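Local structure of uncharacterized protein ScGH5_18 (Streptomyces cattleya, 7LR8) at residues 34-37 with 38-41; 75-78 with 79-83; 237-240 with 241-244. The protein is a bacterial family 5 glycoside hydrolase, probably a beta-mannosidase that acts on the Manb1-4GlcNAc core disaccharide of N-glycans. The protein carries 1 engineered substitution. One frame throughout, in Å; residues are numbered along the deposited sequence.

Interaction 1: residues 34-37 with 38-41; sequences DLDA and VRAD. With SO4 (sulfate ion), chain I.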
ATOM      1  N   ASP B  34      19.354  -6.484   5.619  1.00 27.62           N
ATOM      2  CA  ASP B  34      20.440  -7.194   6.286  1.00 25.28           C
ATOM      3  C   ASP B  34      21.304  -7.770   5.173  1.00 29.02           C
ATOM      4  O   ASP B  34      20.946  -8.793   4.580  1.00 25.65           O
ATOM      5  CB  ASP B  34      19.887  -8.289   7.208  1.00 26.98           C
ATOM      6  CG  ASP B  34      20.972  -9.005   8.008  1.00 36.40           C
ATOM      7  OD1 ASP B  34      22.117  -9.129   7.528  1.00 36.77           O
ATOM      8  OD2 ASP B  34      20.668  -9.466   9.127  1.00 37.87           O
ATOM      9  N   LEU B  35      22.436  -7.114   4.894  1.00 26.43           N
ATOM     10  CA  LEU B  35      23.296  -7.562   3.800  1.00 26.31           C
ATOM     11  C   LEU B  35      23.923  -8.924   4.081  1.00 25.30           C
ATOM     12  O   LEU B  35      24.125  -9.711   3.148  1.00 23.97           O
ATOM     13  CB  LEU B  35      24.376  -6.514   3.528  1.00 27.88           C
ATOM     14  CG  LEU B  35      25.259  -6.687   2.289  1.00 24.75           C
ATOM     15  CD1 LEU B  35      24.416  -6.813   1.020  1.00 20.43           C
ATOM     16  CD2 LEU B  35      26.238  -5.510   2.177  1.00 27.96           C
ATOM     17  N   ASP B  36      24.240  -9.228   5.344  1.00 24.31           N
ATOM     18  CA  ASP B  36      24.819 -10.531   5.659  1.00 25.80           C
ATOM     19  C   ASP B  36      23.820 -11.653   5.407  1.00 23.28           C
ATOM     20  O   ASP B  36      24.207 -12.751   4.980  1.00 24.28           O
ATOM     21  CB  ASP B  36      25.304 -10.559   7.104  1.00 33.89           C
ATOM     22  CG  ASP B  36      26.586  -9.769   7.293  1.00 38.20           C
ATOM     23  OD1 ASP B  36      27.371  -9.683   6.328  1.00 37.76           O
ATOM     24  OD2 ASP B  36      26.797  -9.226   8.396  1.00 44.36           O
ATOM     25  N   ALA B  37      22.531 -11.396   5.670  1.00 25.00           N
ATOM     26  CA  ALA B  37      21.502 -12.380   5.347  1.00 23.88           C
ATOM     27  C   ALA B  37      21.362 -12.550   3.840  1.00 20.76           C
ATOM     28  O   ALA B  37      21.175 -13.668   3.348  1.00 22.79           O
ATOM     29  CB  ALA B  37      20.164 -11.978   5.974  1.00 23.09           C
ATOM     30  N   VAL B  38      21.462 -11.453   3.091  1.00 20.47           N
ATOM     31  CA  VAL B  38      21.454 -11.548   1.635  1.00 21.09           C
ATOM     32  C   VAL B  38      22.667 -12.334   1.141  1.00 21.87           C
ATOM     33  O   VAL B  38      22.556 -13.185   0.248  1.00 22.54           O
ATOM     34  CB  VAL B  38      21.396 -10.135   1.027  1.00 20.75           C
ATOM     35  CG1 VAL B  38      21.732 -10.173  -0.449  1.00 24.97           C
ATOM     36  CG2 VAL B  38      20.016  -9.522   1.273  1.00 23.52           C
ATOM     37  N   ARG B  39      23.840 -12.072   1.720  1.00 22.68           N
ATOM     38  CA  ARG B  39      25.046 -12.795   1.314  1.00 24.05           C
ATOM     39  C   ARG B  39      24.910 -14.294   1.564  1.00 25.60           C
ATOM     40  O   ARG B  39      25.286 -15.112   0.714  1.00 24.51           O
ATOM     41  CB  ARG B  39      26.256 -12.239   2.058  1.00 23.09           C
ATOM     42  CG  ARG B  39      26.769 -10.898   1.535  1.00 23.27           C
ATOM     43  CD  ARG B  39      27.647 -10.241   2.595  1.00 29.67           C
ATOM     44  NE  ARG B  39      28.355  -9.063   2.098  1.00 33.90           N
ATOM     45  CZ  ARG B  39      28.651  -8.007   2.847  1.00 36.84           C
ATOM     46  NH1 ARG B  39      28.279  -7.974   4.122  1.00 32.53           N
ATOM     47  NH2 ARG B  39      29.304  -6.977   2.321  1.00 34.52           N
ATOM     48  N   ALA B  40      24.381 -14.677   2.728  1.00 26.64           N
ATOM     49  CA  ALA B  40      24.199 -16.098   3.018  1.00 25.56           C
ATOM     50  C   ALA B  40      23.190 -16.727   2.063  1.00 21.29           C
ATOM     51  O   ALA B  40      23.379 -17.862   1.610  1.00 24.02           O
ATOM     52  CB  ALA B  40      23.758 -16.280   4.469  1.00 26.27           C
ATOM     53  N   ASP B  41      22.106 -15.997   1.754  1.00 22.34           N
ATOM     54  CA  ASP B  41      21.149 -16.444   0.743  1.00 21.92           C
ATOM     55  C   ASP B  41      21.840 -16.695  -0.590  1.00 23.98           C
ATOM     56  O   ASP B  41      21.685 -17.766  -1.197  1.00 21.75           O
ATOM     57  CB  ASP B  41      20.046 -15.396   0.552  1.00 20.21           C
ATOM     58  CG  ASP B  41      18.982 -15.426   1.645  1.00 21.30           C
ATOM     59  OD1 ASP B  41      18.999 -16.333   2.506  1.00 21.86           O
ATOM     60  OD2 ASP B  41      18.110 -14.526   1.610  1.00 22.37           O
TER
HETATM   61  S   SO4 I 604      30.807  -5.119   5.203  1.00 65.11           S
HETATM   62  O1  SO4 I 604      30.535  -3.966   6.058  1.00 71.49           O
HETATM   63  O2  SO4 I 604      32.178  -5.041   4.706  1.00 68.19           O
HETATM   64  O3  SO4 I 604      30.638  -6.348   5.972  1.00 69.30           O
HETATM   65  O4  SO4 I 604      29.874  -5.116   4.080  1.00 62.47           O
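D36 and R39 form a salt bridge one turn apart: NH1 of R39 donates to OD1 of D36 at 2.9 Å, with an N-H...O angle of 142°. The carboxylate oxygen lies near the guanidinium plane and is met on its syn side, though the two flat groups are turned 33° from each other. A sulfate ion, probably from the crystallisation liquor, takes another part of the same edge. Its O4 receives a nearly straight bond from R39 NH2 at 2.6 Å, while NH1 adds weak bonds to O4 and O3. The arginine chain, extended from CG to NE, carries the charge back alongside the first turn, to the level of L35 and D36. Here helix 35-46 begins, the helix of the beta-alpha-beta unit that joins strands 15-19 and 52-55 of the (beta/alpha)8 barrel. D34 is its N-cap: OD1 accepts from A37 N at 3.0 Å, the donor standing above the carboxylate plane. The first backbone turns follow, with V38 N bonded to D34 O and D41 N to A37 O. Packing comes last. L35 lays CD2 over one guanidinium face of R39, 3.4 Å from NH2 and nearer the group's border than its middle; its chi1 of -171° swings CG away from the backbone N, to the arginine's side. V38 turns to L80 of helix 71-86, and the carboxylate of D41 is held by Y20, S23 and R330.

Interaction 2: residues 75-78 with 79-83; sequences EQLA and ALTDA. With SO4 (sulfate ion), chain K.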
ATOM      1  N   GLU B  75      20.529   2.488  -2.837  1.00 20.54           N
ATOM      2  CA  GLU B  75      21.834   2.007  -2.395  1.00 20.98           C
ATOM      3  C   GLU B  75      21.774   0.577  -1.855  1.00 19.79           C
ATOM      4  O   GLU B  75      22.740  -0.180  -2.011  1.00 21.38           O
ATOM      5  CB  GLU B  75      22.400   2.970  -1.354  1.00 21.24           C
ATOM      6  CG  GLU B  75      22.712   4.350  -1.980  1.00 28.02           C
ATOM      7  CD  GLU B  75      23.086   5.426  -0.985  1.00 42.04           C
ATOM      8  OE1 GLU B  75      23.338   5.101   0.192  1.00 45.10           O
ATOM      9  OE2 GLU B  75      23.133   6.609  -1.395  1.00 40.55           O
ATOM     10  N   GLN B  76      20.668   0.187  -1.211  1.00 19.29           N
ATOM     11  CA  GLN B  76      20.513  -1.205  -0.791  1.00 20.27           C
ATOM     12  C   GLN B  76      20.443  -2.127  -2.001  1.00 19.77           C
ATOM     13  O   GLN B  76      21.049  -3.203  -2.012  1.00 21.36           O
ATOM     14  CB  GLN B  76      19.259  -1.358   0.082  1.00 18.57           C
ATOM     15  CG  GLN B  76      19.362  -0.664   1.451  1.00 16.78           C
ATOM     16  CD  GLN B  76      17.995  -0.449   2.096  1.00 19.66           C
ATOM     17  OE1 GLN B  76      16.963  -0.576   1.436  1.00 21.93           O
ATOM     18  NE2 GLN B  76      17.987  -0.132   3.391  1.00 25.44           N
ATOM     19  N   LEU B  77      19.729  -1.701  -3.045  1.00 18.31           N
ATOM     20  CA  LEU B  77      19.667  -2.489  -4.274  1.00 19.19           C
ATOM     21  C   LEU B  77      21.048  -2.633  -4.908  1.00 22.13           C
ATOM     22  O   LEU B  77      21.397  -3.711  -5.412  1.00 20.51           O
ATOM     23  CB  LEU B  77      18.685  -1.843  -5.252  1.00 18.95           C
ATOM     24  CG  LEU B  77      18.501  -2.532  -6.607  1.00 21.10           C
ATOM     25  CD1 LEU B  77      17.973  -3.972  -6.435  1.00 20.45           C
ATOM     26  CD2 LEU B  77      17.583  -1.718  -7.502  1.00 19.76           C
ATOM     27  N   ALA B  78      21.851  -1.564  -4.880  1.00 20.47           N
ATOM     28  CA  ALA B  78      23.216  -1.659  -5.395  1.00 18.59           C
ATOM     29  C   ALA B  78      24.057  -2.605  -4.545  1.00 21.27           C
ATOM     30  O   ALA B  78      24.861  -3.378  -5.081  1.00 24.32           O
ATOM     31  CB  ALA B  78      23.860  -0.266  -5.459  1.00 20.60           C
ATOM     32  N   ALA B  79      23.885  -2.559  -3.219  1.00 23.55           N
ATOM     33  CA  ALA B  79      24.634  -3.457  -2.342  1.00 23.38           C
ATOM     34  C   ALA B  79      24.252  -4.907  -2.598  1.00 20.68           C
ATOM     35  O   ALA B  79      25.118  -5.794  -2.594  1.00 21.36           O
ATOM     36  CB  ALA B  79      24.392  -3.091  -0.876  1.00 23.86           C
ATOM     37  N   LEU B  80      22.970  -5.164  -2.828  1.00 20.96           N
ATOM     38  CA  LEU B  80      22.545  -6.503  -3.214  1.00 17.72           C
ATOM     39  C   LEU B  80      23.170  -6.906  -4.539  1.00 22.61           C
ATOM     40  O   LEU B  80      23.600  -8.052  -4.712  1.00 20.50           O
ATOM     41  CB  LEU B  80      21.020  -6.552  -3.293  1.00 20.01           C
ATOM     42  CG  LEU B  80      20.319  -7.898  -3.469  1.00 24.39           C
ATOM     43  CD1 LEU B  80      18.864  -7.719  -3.048  1.00 22.66           C
ATOM     44  CD2 LEU B  80      20.395  -8.419  -4.894  1.00 26.24           C
ATOM     45  N   THR B  81      23.216  -5.979  -5.495  1.00 19.84           N
ATOM     46  CA  THR B  81      23.773  -6.304  -6.801  1.00 18.88           C
ATOM     47  C   THR B  81      25.262  -6.611  -6.693  1.00 22.56           C
ATOM     48  O   THR B  81      25.774  -7.524  -7.362  1.00 23.74           O
ATOM     49  CB  THR B  81      23.496  -5.140  -7.766  1.00 19.47           C
ATOM     50  OG1 THR B  81      22.074  -4.963  -7.880  1.00 21.78           O
ATOM     51  CG2 THR B  81      24.074  -5.433  -9.141  1.00 22.75           C
ATOM     52  N   ASP B  82      25.970  -5.893  -5.818  1.00 22.16           N
ATOM     53  CA  ASP B  82      27.384  -6.172  -5.618  1.00 20.99           C
ATOM     54  C   ASP B  82      27.587  -7.518  -4.935  1.00 23.38           C
ATOM     55  O   ASP B  82      28.497  -8.273  -5.300  1.00 26.24           O
ATOM     56  CB  ASP B  82      28.032  -5.059  -4.796  1.00 24.98           C
ATOM     57  CG  ASP B  82      28.203  -3.776  -5.580  1.00 30.02           C
ATOM     58  OD1 ASP B  82      28.164  -3.826  -6.828  1.00 27.00           O
ATOM     59  OD2 ASP B  82      28.370  -2.719  -4.934  1.00 31.45           O
ATOM     60  N   ALA B  83      26.759  -7.833  -3.934  1.00 20.53           N
ATOM     61  CA  ALA B  83      26.873  -9.138  -3.286  1.00 23.41           C
ATOM     62  C   ALA B  83      26.650 -10.260  -4.291  1.00 26.67           C
ATOM     63  O   ALA B  83      27.328 -11.301  -4.247  1.00 24.99           O
ATOM     64  CB  ALA B  83      25.878  -9.238  -2.123  1.00 24.89           C
TER
HETATM   65  S   SO4 K 606      21.298   0.375   5.245  1.00100.55           S
HETATM   66  O1  SO4 K 606      20.987   1.607   4.527  1.00 97.44           O
HETATM   67  O2  SO4 K 606      22.745   0.176   5.254  1.00105.33           O
HETATM   68  O3  SO4 K 606      20.812   0.473   6.618  1.00102.78           O
HETATM   69  O4  SO4 K 606      20.663  -0.761   4.585  1.00 99.73           O
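T81 reaches back to L77 through both its backbone and its hydroxyl. Its CB lies 3.5 Å from L77 O, and its OG1 donates to that same oxygen at 2.8 Å. The first torsion explains the reach: OG1 stands beside the threonine's own backbone N (chi1 -61°), facing the preceding turn. T81 N also donates to L77 O, at 2.9 Å, and the two donors arrive from opposite faces of the carbonyl plane, the hydroxyl tilted 33° from it. The other branch, CG2, stands anti to T81 N, and the T81 side chain as a whole touches L139 of helix 122-139. Around this pair the ordinary i to i+4 ladder of helix 71-86 continues, with A79 N bonded to E75 O and L80 N to Q76 O. L77 and L80 both pack on V55 of strand 52-55, which places this helix against the barrel wall. Five residues earlier, Q76 extends beyond CG, and its NE2 donates to O4 of a sulfate ion, probably from the crystallisation liquor, at 3.0 Å, with an angle of 153°; R72 binds the same ion. An alanine in place of Q76 loses the amide, and would probably leave the sulfate without its NE2 donor and open a gap beside W30 and F33. D82, whose carboxylate pairs with R142, bonds through its N to A78 O. The chemistry is consistent with a buried hydroxyl satisfied within its own helix, so that T81 can sit among leucines, its proton given to L77 O.

Interaction 3: residues 237-240 with 241-244; sequences TRST and ATAQ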
ATOM      1  N   THR B 237      -1.065 -34.141 -13.318  1.00 28.26           N
ATOM      2  CA  THR B 237       0.278 -33.826 -12.829  1.00 29.25           C
ATOM      3  C   THR B 237       1.374 -34.470 -13.675  1.00 32.28           C
ATOM      4  O   THR B 237       2.380 -33.833 -14.006  1.00 34.68           O
ATOM      5  CB  THR B 237       0.424 -34.297 -11.383  1.00 40.63           C
ATOM      6  OG1 THR B 237      -0.548 -33.652 -10.554  1.00 44.11           O
ATOM      7  CG2 THR B 237       1.822 -33.986 -10.886  1.00 42.66           C
ATOM      8  N   ARG B 238       1.216 -35.753 -13.996  1.00 29.90           N
ATOM      9  CA  ARG B 238       2.281 -36.527 -14.622  1.00 32.12           C
ATOM     10  C   ARG B 238       2.134 -36.611 -16.135  1.00 31.49           C
ATOM     11  O   ARG B 238       2.711 -37.505 -16.758  1.00 39.87           O
ATOM     12  CB  ARG B 238       2.338 -37.928 -14.009  1.00 33.35           C
ATOM     13  CG  ARG B 238       2.744 -37.935 -12.545  1.00 37.27           C
ATOM     14  CD  ARG B 238       3.514 -39.212 -12.203  1.00 49.80           C
ATOM     15  NE  ARG B 238       4.043 -39.198 -10.841  1.00 60.27           N
ATOM     16  CZ  ARG B 238       3.368 -39.617  -9.776  1.00 70.96           C
ATOM     17  NH1 ARG B 238       2.139 -40.092  -9.916  1.00 76.40           N
ATOM     18  NH2 ARG B 238       3.924 -39.576  -8.571  1.00 72.64           N
ATOM     19  N   SER B 239       1.391 -35.687 -16.735  1.00 31.15           N
ATOM     20  CA  SER B 239       1.111 -35.719 -18.160  1.00 28.86           C
ATOM     21  C   SER B 239       2.252 -35.099 -18.961  1.00 33.55           C
ATOM     22  O   SER B 239       3.080 -34.340 -18.446  1.00 25.78           O
ATOM     23  CB  SER B 239      -0.182 -34.962 -18.463  1.00 29.06           C
ATOM     24  OG  SER B 239      -0.048 -33.583 -18.115  1.00 29.19           O
ATOM     25  N   THR B 240       2.267 -35.421 -20.254  1.00 33.91           N
ATOM     26  CA  THR B 240       3.196 -34.771 -21.170  1.00 31.53           C
ATOM     27  C   THR B 240       2.970 -33.263 -21.197  1.00 30.95           C
ATOM     28  O   THR B 240       3.934 -32.485 -21.201  1.00 27.75           O
ATOM     29  CB  THR B 240       3.044 -35.371 -22.570  1.00 38.33           C
ATOM     30  OG1 THR B 240       3.259 -36.789 -22.514  1.00 39.23           O
ATOM     31  CG2 THR B 240       4.041 -34.753 -23.537  1.00 41.24           C
ATOM     32  N   ALA B 241       1.702 -32.828 -21.187  1.00 32.23           N
ATOM     33  CA  ALA B 241       1.407 -31.396 -21.251  1.00 28.29           C
ATOM     34  C   ALA B 241       1.968 -30.655 -20.048  1.00 24.71           C
ATOM     35  O   ALA B 241       2.457 -29.526 -20.175  1.00 26.75           O
ATOM     36  CB  ALA B 241      -0.106 -31.158 -21.345  1.00 30.97           C
ATOM     37  N   THR B 242       1.902 -31.265 -18.864  1.00 22.67           N
ATOM     38  CA  THR B 242       2.422 -30.583 -17.686  1.00 21.30           C
ATOM     39  C   THR B 242       3.943 -30.470 -17.749  1.00 20.95           C
ATOM     40  O   THR B 242       4.502 -29.423 -17.404  1.00 21.64           O
ATOM     41  CB  THR B 242       1.960 -31.311 -16.426  1.00 26.34           C
ATOM     42  OG1 THR B 242       0.543 -31.135 -16.283  1.00 25.52           O
ATOM     43  CG2 THR B 242       2.647 -30.759 -15.191  1.00 23.42           C
ATOM     44  N   ALA B 243       4.620 -31.512 -18.240  1.00 21.71           N
ATOM     45  CA  ALA B 243       6.083 -31.494 -18.313  1.00 22.65           C
ATOM     46  C   ALA B 243       6.592 -30.586 -19.425  1.00 25.01           C
ATOM     47  O   ALA B 243       7.718 -30.080 -19.346  1.00 23.58           O
ATOM     48  CB  ALA B 243       6.623 -32.906 -18.525  1.00 26.59           C
ATOM     49  N   GLN B 244       5.808 -30.403 -20.479  1.00 20.32           N
ATOM     50  CA  GLN B 244       6.248 -29.663 -21.647  1.00 19.56           C
ATOM     51  C   GLN B 244       5.698 -28.243 -21.677  1.00 22.40           C
ATOM     52  O   GLN B 244       5.913 -27.524 -22.658  1.00 21.87           O
ATOM     53  CB  GLN B 244       5.832 -30.420 -22.916  1.00 24.82           C
ATOM     54  CG  GLN B 244       6.553 -31.768 -23.127  1.00 22.33           C
ATOM     55  CD  GLN B 244       7.925 -31.589 -23.751  1.00 23.35           C
ATOM     56  OE1 GLN B 244       8.225 -30.541 -24.326  1.00 29.84           O
ATOM     57  NE2 GLN B 244       8.755 -32.615 -23.655  1.00 33.93           N
TER
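S239 and T242 carry the polar contact. T242 N donates to S239 OG at 3.1 Å with an angle of 153°, and only weakly to S239 O. A chi1 of 63° sets OG between the backbone N and the carbonyl carbon of S239, from where it reaches the amide three residues on. S239 OG and T242 OG1 are each hydrogen-bonded to G236 O, so this carbonyl gathers both side chains; the two hydroxyl oxygens, S239 OG and T242 OG1, lie 3.1 Å apart.

Backbone bonds form the second group. A243 N meets S239 O at 3.2 Å, and Q244 N meets T240 O at 2.9 Å.

Packing contacts make the third. T242 CG2 rests 3.3 Å from T237 O, and T240 CG2 lies alongside Q244 CG at 3.9 Å, the two side chains pointing the same way. Outside the turn, A241 and Q244 touch M387 of helix 381-391, while T242 packs on F284 of helix 281-293.

A serine whose OG accepts from the amide three residues later is a classic N-cap, and here it starts helix 240-253, which lies, after the short helix 231-235, between barrel strands 221-225 and 264-269.

Interactions 1 and 2 belong to neighbouring helices, 35-46 and 71-86, and touch directly: V38 CG1 meets L80 CG at 4.0 Å, and R39 CG meets A83 CB at 4.1 Å. Interaction 3 stands apart, its centre about 36 Å from that of interaction 1 and about 38 Å from that of interaction 2, across the chain's centre from the latter. Both 34-41 and 237-244 are partly buried helix starts with a side-chain N-cap, an aspartate in one and a serine in the other. Interaction 2 lies within a helix and is the more buried. Charge pairing marks interaction 1; a hydroxyl donates to a carbonyl in interaction 2 and accepts from an amide in interaction 3.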